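PDB 6WG5: ectonucleoside triphosphate diphosphohydrolase 4, which is a member of the GDA1/CD39 family, with a fold related to that of actin and its relatives. Local coordinates for residues 62-73 with 485-496. Sequence-based numbering, arbitrary orientation.
Sequences RHNGNPHDLLDI and LYRTRFLPLRDI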
loop_
_atom_site.group_PDB
_atom_site.type_symbol
_atom_site.label_atom_id
_atom_site.label_comp_id
_atom_site.label_asym_id
_atom_site.label_seq_id
_atom_site.Cartn_x
_atom_site.Cartn_y
_atom_site.Cartn_z
ATOM N N ARG A 62 -12.300 -15.057 -21.590
ATOM C CA ARG A 62 -13.329 -14.210 -22.173
ATOM C C ARG A 62 -14.350 -13.815 -21.113
ATOM O O ARG A 62 -14.678 -14.598 -20.218
ATOM C CB ARG A 62 -14.024 -14.928 -23.329
ATOM C CG ARG A 62 -15.046 -14.068 -24.057
ATOM C CD ARG A 62 -15.758 -14.838 -25.155
ATOM N NE ARG A 62 -14.822 -15.444 -26.098
ATOM C CZ ARG A 62 -14.143 -14.768 -27.018
ATOM N NH1 ARG A 62 -14.282 -13.451 -27.122
ATOM N NH2 ARG A 62 -13.313 -15.408 -27.832
ATOM N N HIS A 63 -14.846 -12.587 -21.218
ATOM C CA HIS A 63 -15.871 -12.107 -20.302
ATOM C C HIS A 63 -17.187 -12.836 -20.554
ATOM O O HIS A 63 -17.591 -13.044 -21.702
ATOM C CB HIS A 63 -16.051 -10.599 -20.470
ATOM C CG HIS A 63 -16.881 -9.964 -19.400
ATOM N ND1 HIS A 63 -18.248 -9.827 -19.504
ATOM C CD2 HIS A 63 -16.538 -9.419 -18.209
ATOM C CE1 HIS A 63 -18.713 -9.231 -18.420
ATOM N NE2 HIS A 63 -17.696 -8.972 -17.619
ATOM N N ASN A 64 -17.861 -13.222 -19.471
ATOM C CA ASN A 64 -19.058 -14.053 -19.555
ATOM C C ASN A 64 -20.299 -13.296 -20.015
ATOM O O ASN A 64 -21.380 -13.892 -20.061
ATOM C CB ASN A 64 -19.337 -14.705 -18.196
ATOM C CG ASN A 64 -19.485 -13.688 -17.079
ATOM O OD1 ASN A 64 -19.740 -12.509 -17.324
ATOM N ND2 ASN A 64 -19.324 -14.142 -15.842
ATOM N N GLY A 65 -20.180 -12.014 -20.352
ATOM C CA GLY A 65 -21.302 -11.240 -20.839
ATOM C C GLY A 65 -22.179 -10.615 -19.772
ATOM O O GLY A 65 -23.173 -9.964 -20.118
ATOM N N ASN A 66 -21.851 -10.789 -18.493
ATOM C CA ASN A 66 -22.648 -10.215 -17.415
ATOM C C ASN A 66 -22.142 -8.812 -17.100
ATOM O O ASN A 66 -20.999 -8.670 -16.645
ATOM C CB ASN A 66 -22.569 -11.084 -16.172
ATOM C CG ASN A 66 -23.535 -10.642 -15.089
ATOM O OD1 ASN A 66 -24.105 -9.552 -15.151
ATOM N ND2 ASN A 66 -23.719 -11.488 -14.083
ATOM N N PRO A 67 -22.940 -7.758 -17.305
ATOM C CA PRO A 67 -22.425 -6.399 -17.060
ATOM C C PRO A 67 -21.981 -6.162 -15.627
ATOM O O PRO A 67 -21.188 -5.242 -15.385
ATOM C CB PRO A 67 -23.611 -5.496 -17.432
ATOM C CG PRO A 67 -24.520 -6.347 -18.253
ATOM C CD PRO A 67 -24.345 -7.739 -17.745
ATOM N N HIS A 68 -22.462 -6.956 -14.671
ATOM C CA HIS A 68 -22.113 -6.775 -13.268
ATOM C C HIS A 68 -20.776 -7.401 -12.893
ATOM O O HIS A 68 -20.290 -7.158 -11.784
ATOM C CB HIS A 68 -23.207 -7.366 -12.378
ATOM C CG HIS A 68 -24.543 -6.716 -12.550
ATOM N ND1 HIS A 68 -24.697 -5.467 -13.115
ATOM C CD2 HIS A 68 -25.789 -7.143 -12.237
ATOM C CE1 HIS A 68 -25.980 -5.152 -13.138
ATOM N NE2 HIS A 68 -26.665 -6.152 -12.612
ATOM N N ASP A 69 -20.174 -8.195 -13.774
ATOM C CA ASP A 69 -18.943 -8.907 -13.464
ATOM C C ASP A 69 -17.745 -8.212 -14.098
ATOM O O ASP A 69 -17.798 -7.783 -15.253
ATOM C CB ASP A 69 -19.012 -10.356 -13.952
ATOM C CG ASP A 69 -19.932 -11.215 -13.105
ATOM O OD1 ASP A 69 -20.223 -10.822 -11.955
ATOM O OD2 ASP A 69 -20.355 -12.287 -13.587
ATOM N N LEU A 70 -16.664 -8.106 -13.330
ATOM C CA LEU A 70 -15.400 -7.620 -13.852
ATOM C C LEU A 70 -14.652 -8.759 -14.538
ATOM O O LEU A 70 -15.053 -9.923 -14.486
ATOM C CB LEU A 70 -14.540 -7.033 -12.735
ATOM C CG LEU A 70 -15.209 -6.047 -11.779
ATOM C CD1 LEU A 70 -14.189 -5.524 -10.783
ATOM C CD2 LEU A 70 -15.853 -4.906 -12.542
ATOM N N LEU A 71 -13.542 -8.411 -15.183
ATOM C CA LEU A 71 -12.692 -9.425 -15.786
ATOM C C LEU A 71 -12.090 -10.319 -14.707
ATOM O O LEU A 71 -11.854 -9.893 -13.573
ATOM C CB LEU A 71 -11.578 -8.772 -16.608
ATOM C CG LEU A 71 -12.012 -7.977 -17.840
ATOM C CD1 LEU A 71 -10.804 -7.333 -18.506
ATOM C CD2 LEU A 71 -12.753 -8.866 -18.828
ATOM N N ASP A 72 -11.845 -11.575 -15.073
ATOM C CA ASP A 72 -11.244 -12.546 -14.159
ATOM C C ASP A 72 -9.727 -12.531 -14.344
ATOM O O ASP A 72 -9.106 -13.486 -14.815
ATOM C CB ASP A 72 -11.832 -13.929 -14.400
ATOM C CG ASP A 72 -11.598 -14.872 -13.241
ATOM O OD1 ASP A 72 -10.854 -14.498 -12.309
ATOM O OD2 ASP A 72 -12.154 -15.990 -13.262
ATOM N N ILE A 73 -9.129 -11.408 -13.955
ATOM C CA ILE A 73 -7.706 -11.177 -14.177
ATOM C C ILE A 73 -6.892 -11.960 -13.158
ATOM O O ILE A 73 -7.215 -11.993 -11.964
ATOM C CB ILE A 73 -7.391 -9.670 -14.116
ATOM C CG1 ILE A 73 -8.124 -8.944 -15.247
ATOM C CG2 ILE A 73 -5.883 -9.429 -14.201
ATOM C CD1 ILE A 73 -7.824 -7.462 -15.345
ATOM N N LEU A 485 -6.551 -3.810 -13.777
ATOM C CA LEU A 485 -7.993 -3.987 -13.651
ATOM C C LEU A 485 -8.734 -2.704 -13.997
ATOM O O LEU A 485 -9.800 -2.741 -14.623
ATOM C CB LEU A 485 -8.334 -4.446 -12.232
ATOM C CG LEU A 485 -9.761 -4.930 -11.975
ATOM C CD1 LEU A 485 -10.082 -6.162 -12.808
ATOM C CD2 LEU A 485 -9.951 -5.223 -10.494
ATOM N N TYR A 486 -8.179 -1.555 -13.607
ATOM C CA TYR A 486 -8.825 -0.282 -13.902
ATOM C C TYR A 486 -8.635 0.121 -15.360
ATOM O O TYR A 486 -9.568 0.628 -15.990
ATOM C CB TYR A 486 -8.288 0.809 -12.976
ATOM C CG TYR A 486 -9.012 2.129 -13.122
ATOM C CD1 TYR A 486 -8.429 3.196 -13.791
ATOM C CD2 TYR A 486 -10.286 2.303 -12.602
ATOM C CE1 TYR A 486 -9.090 4.400 -13.931
ATOM C CE2 TYR A 486 -10.956 3.502 -12.738
ATOM C CZ TYR A 486 -10.355 4.547 -13.403
ATOM O OH TYR A 486 -11.021 5.745 -13.539
ATOM N N ARG A 487 -7.441 -0.100 -15.917
ATOM C CA ARG A 487 -7.183 0.331 -17.289
ATOM C C ARG A 487 -7.961 -0.500 -18.305
ATOM O O ARG A 487 -8.313 0.009 -19.373
ATOM C CB ARG A 487 -5.685 0.271 -17.592
ATOM C CG ARG A 487 -4.816 1.220 -16.756
ATOM C CD ARG A 487 -5.263 2.676 -16.867
ATOM N NE ARG A 487 -5.343 3.133 -18.253
ATOM C CZ ARG A 487 -4.349 3.720 -18.918
ATOM N NH1 ARG A 487 -3.174 3.934 -18.335
ATOM N NH2 ARG A 487 -4.531 4.096 -20.177
ATOM N N THR A 488 -8.244 -1.768 -17.996
ATOM C CA THR A 488 -8.940 -2.660 -18.915
ATOM C C THR A 488 -10.437 -2.746 -18.628
ATOM O O THR A 488 -11.108 -3.646 -19.143
ATOM C CB THR A 488 -8.329 -4.063 -18.864
ATOM O OG1 THR A 488 -8.458 -4.603 -17.543
ATOM C CG2 THR A 488 -6.862 -4.031 -19.254
ATOM N N ARG A 489 -10.977 -1.822 -17.832
ATOM C CA ARG A 489 -12.343 -1.966 -17.340
ATOM C C ARG A 489 -13.391 -1.876 -18.443
ATOM O O ARG A 489 -14.537 -2.284 -18.220
ATOM C CB ARG A 489 -12.623 -0.907 -16.274
ATOM C CG ARG A 489 -12.662 0.522 -16.795
ATOM C CD ARG A 489 -12.495 1.507 -15.650
ATOM N NE ARG A 489 -12.827 2.882 -16.013
ATOM C CZ ARG A 489 -11.973 3.754 -16.545
ATOM N NH1 ARG A 489 -12.380 4.984 -16.824
ATOM N NH2 ARG A 489 -10.719 3.404 -16.803
ATOM N N PHE A 490 -13.039 -1.361 -19.621
ATOM C CA PHE A 490 -14.003 -1.212 -20.704
ATOM C C PHE A 490 -13.988 -2.369 -21.694
ATOM O O PHE A 490 -14.929 -2.489 -22.485
ATOM C CB PHE A 490 -13.757 0.105 -21.455
ATOM C CG PHE A 490 -14.120 1.331 -20.667
ATOM C CD1 PHE A 490 -15.350 1.425 -20.032
ATOM C CD2 PHE A 490 -13.231 2.388 -20.554
ATOM C CE1 PHE A 490 -15.686 2.548 -19.303
ATOM C CE2 PHE A 490 -13.561 3.514 -19.827
ATOM C CZ PHE A 490 -14.790 3.594 -19.200
ATOM N N LEU A 491 -12.962 -3.216 -21.674
ATOM C CA LEU A 491 -12.914 -4.348 -22.595
ATOM C C LEU A 491 -14.197 -5.166 -22.618
ATOM O O LEU A 491 -14.621 -5.565 -23.715
ATOM C CB LEU A 491 -11.724 -5.253 -22.246
ATOM C CG LEU A 491 -10.328 -4.741 -22.607
ATOM C CD1 LEU A 491 -9.282 -5.759 -22.180
ATOM C CD2 LEU A 491 -10.204 -4.448 -24.100
ATOM N N PRO A 492 -14.847 -5.466 -21.488
ATOM C CA PRO A 492 -16.109 -6.217 -21.551
ATOM C C PRO A 492 -17.144 -5.596 -22.480
ATOM O O PRO A 492 -18.077 -6.283 -22.908
ATOM C CB PRO A 492 -16.597 -6.220 -20.095
ATOM C CG PRO A 492 -15.514 -5.570 -19.273
ATOM C CD PRO A 492 -14.303 -5.433 -20.122
ATOM N N LEU A 493 -17.007 -4.303 -22.794
ATOM C CA LEU A 493 -17.940 -3.676 -23.726
ATOM C C LEU A 493 -17.922 -4.365 -25.081
ATOM O O LEU A 493 -18.951 -4.410 -25.766
ATOM C CB LEU A 493 -17.618 -2.192 -23.910
ATOM C CG LEU A 493 -18.139 -1.193 -22.877
ATOM C CD1 LEU A 493 -17.825 0.220 -23.341
ATOM C CD2 LEU A 493 -19.637 -1.344 -22.633
ATOM N N ARG A 494 -16.769 -4.888 -25.495
ATOM C CA ARG A 494 -16.701 -5.614 -26.756
ATOM C C ARG A 494 -17.715 -6.751 -26.775
ATOM O O ARG A 494 -18.624 -6.779 -27.609
ATOM C CB ARG A 494 -15.287 -6.147 -26.983
ATOM C CG ARG A 494 -14.218 -5.072 -27.023
ATOM C CD ARG A 494 -13.076 -5.490 -27.924
ATOM N NE ARG A 494 -13.472 -5.470 -29.328
ATOM C CZ ARG A 494 -12.784 -6.042 -30.311
ATOM N NH1 ARG A 494 -13.224 -5.966 -31.560
ATOM N NH2 ARG A 494 -11.662 -6.697 -30.048
ATOM N N ASP A 495 -17.590 -7.691 -25.837
ATOM C CA ASP A 495 -18.463 -8.861 -25.849
ATOM C C ASP A 495 -19.923 -8.484 -25.627
ATOM O O ASP A 495 -20.819 -9.127 -26.186
ATOM C CB ASP A 495 -18.007 -9.859 -24.785
ATOM C CG ASP A 495 -16.542 -10.227 -24.921
ATOM O OD1 ASP A 495 -16.224 -11.124 -25.730
ATOM O OD2 ASP A 495 -15.708 -9.618 -24.218
ATOM N N ILE A 496 -20.186 -7.450 -24.828
ATOM C CA ILE A 496 -21.550 -7.116 -24.430
ATOM C C ILE A 496 -22.205 -6.215 -25.471
ATOM O O ILE A 496 -23.168 -6.616 -26.134
ATOM C CB ILE A 496 -21.571 -6.454 -23.039
ATOM C CG1 ILE A 496 -21.024 -7.429 -21.991
ATOM C CG2 ILE A 496 -22.990 -6.011 -22.673
ATOM C CD1 ILE A 496 -20.921 -6.856 -20.589
#
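His-63 turns CG away from its own N (chi1 -169°) and lays one ring face over Pro-492, while Leu-71, its CG beside the backbone N (chi1 -65°), rests both methyl branches on 485-496. Pro-492 CB sits over the centre of the imidazole in a CH-pi contact, 3.7 Å from the His-63 centroid. The ring's rotation is fixed from within its own loop: His-63 NE2 donates almost straight to Asp-69 O, 2.6 Å away and in the ring plane, and ND1 accepts from Gly-65 N, well out of that plane. Ile-496 CD1 lies against Pro-67 and, at 3.9 Å, His-63 CE1. Leu-71 CD2 meets Pro-492 CD at 4.0 Å, and CD1 reaches Thr-488 OG1, itself hydrogen-bonded to Ile-484 O. Farther along, Ile-73 CD1 meets Leu-485 CD1 at 3.6 Å. At the other end, Arg-62 NH1 forms a salt bridge with OD1 of the poorly ordered Asp-495 (3.3 Å, its hydrogen bond weak), the two planes 73° apart; Arg-62 NH2 is hydrogen-bonded to Asn-39 OD1. The loop between strands 53-61 and 74-75 thus packs across the end of helix 479-487, the turn after it and helix 492-496, with Trp-60 of strand 53-61 against Leu-71 and Leu-491, and helix 172-186 against Leu-485.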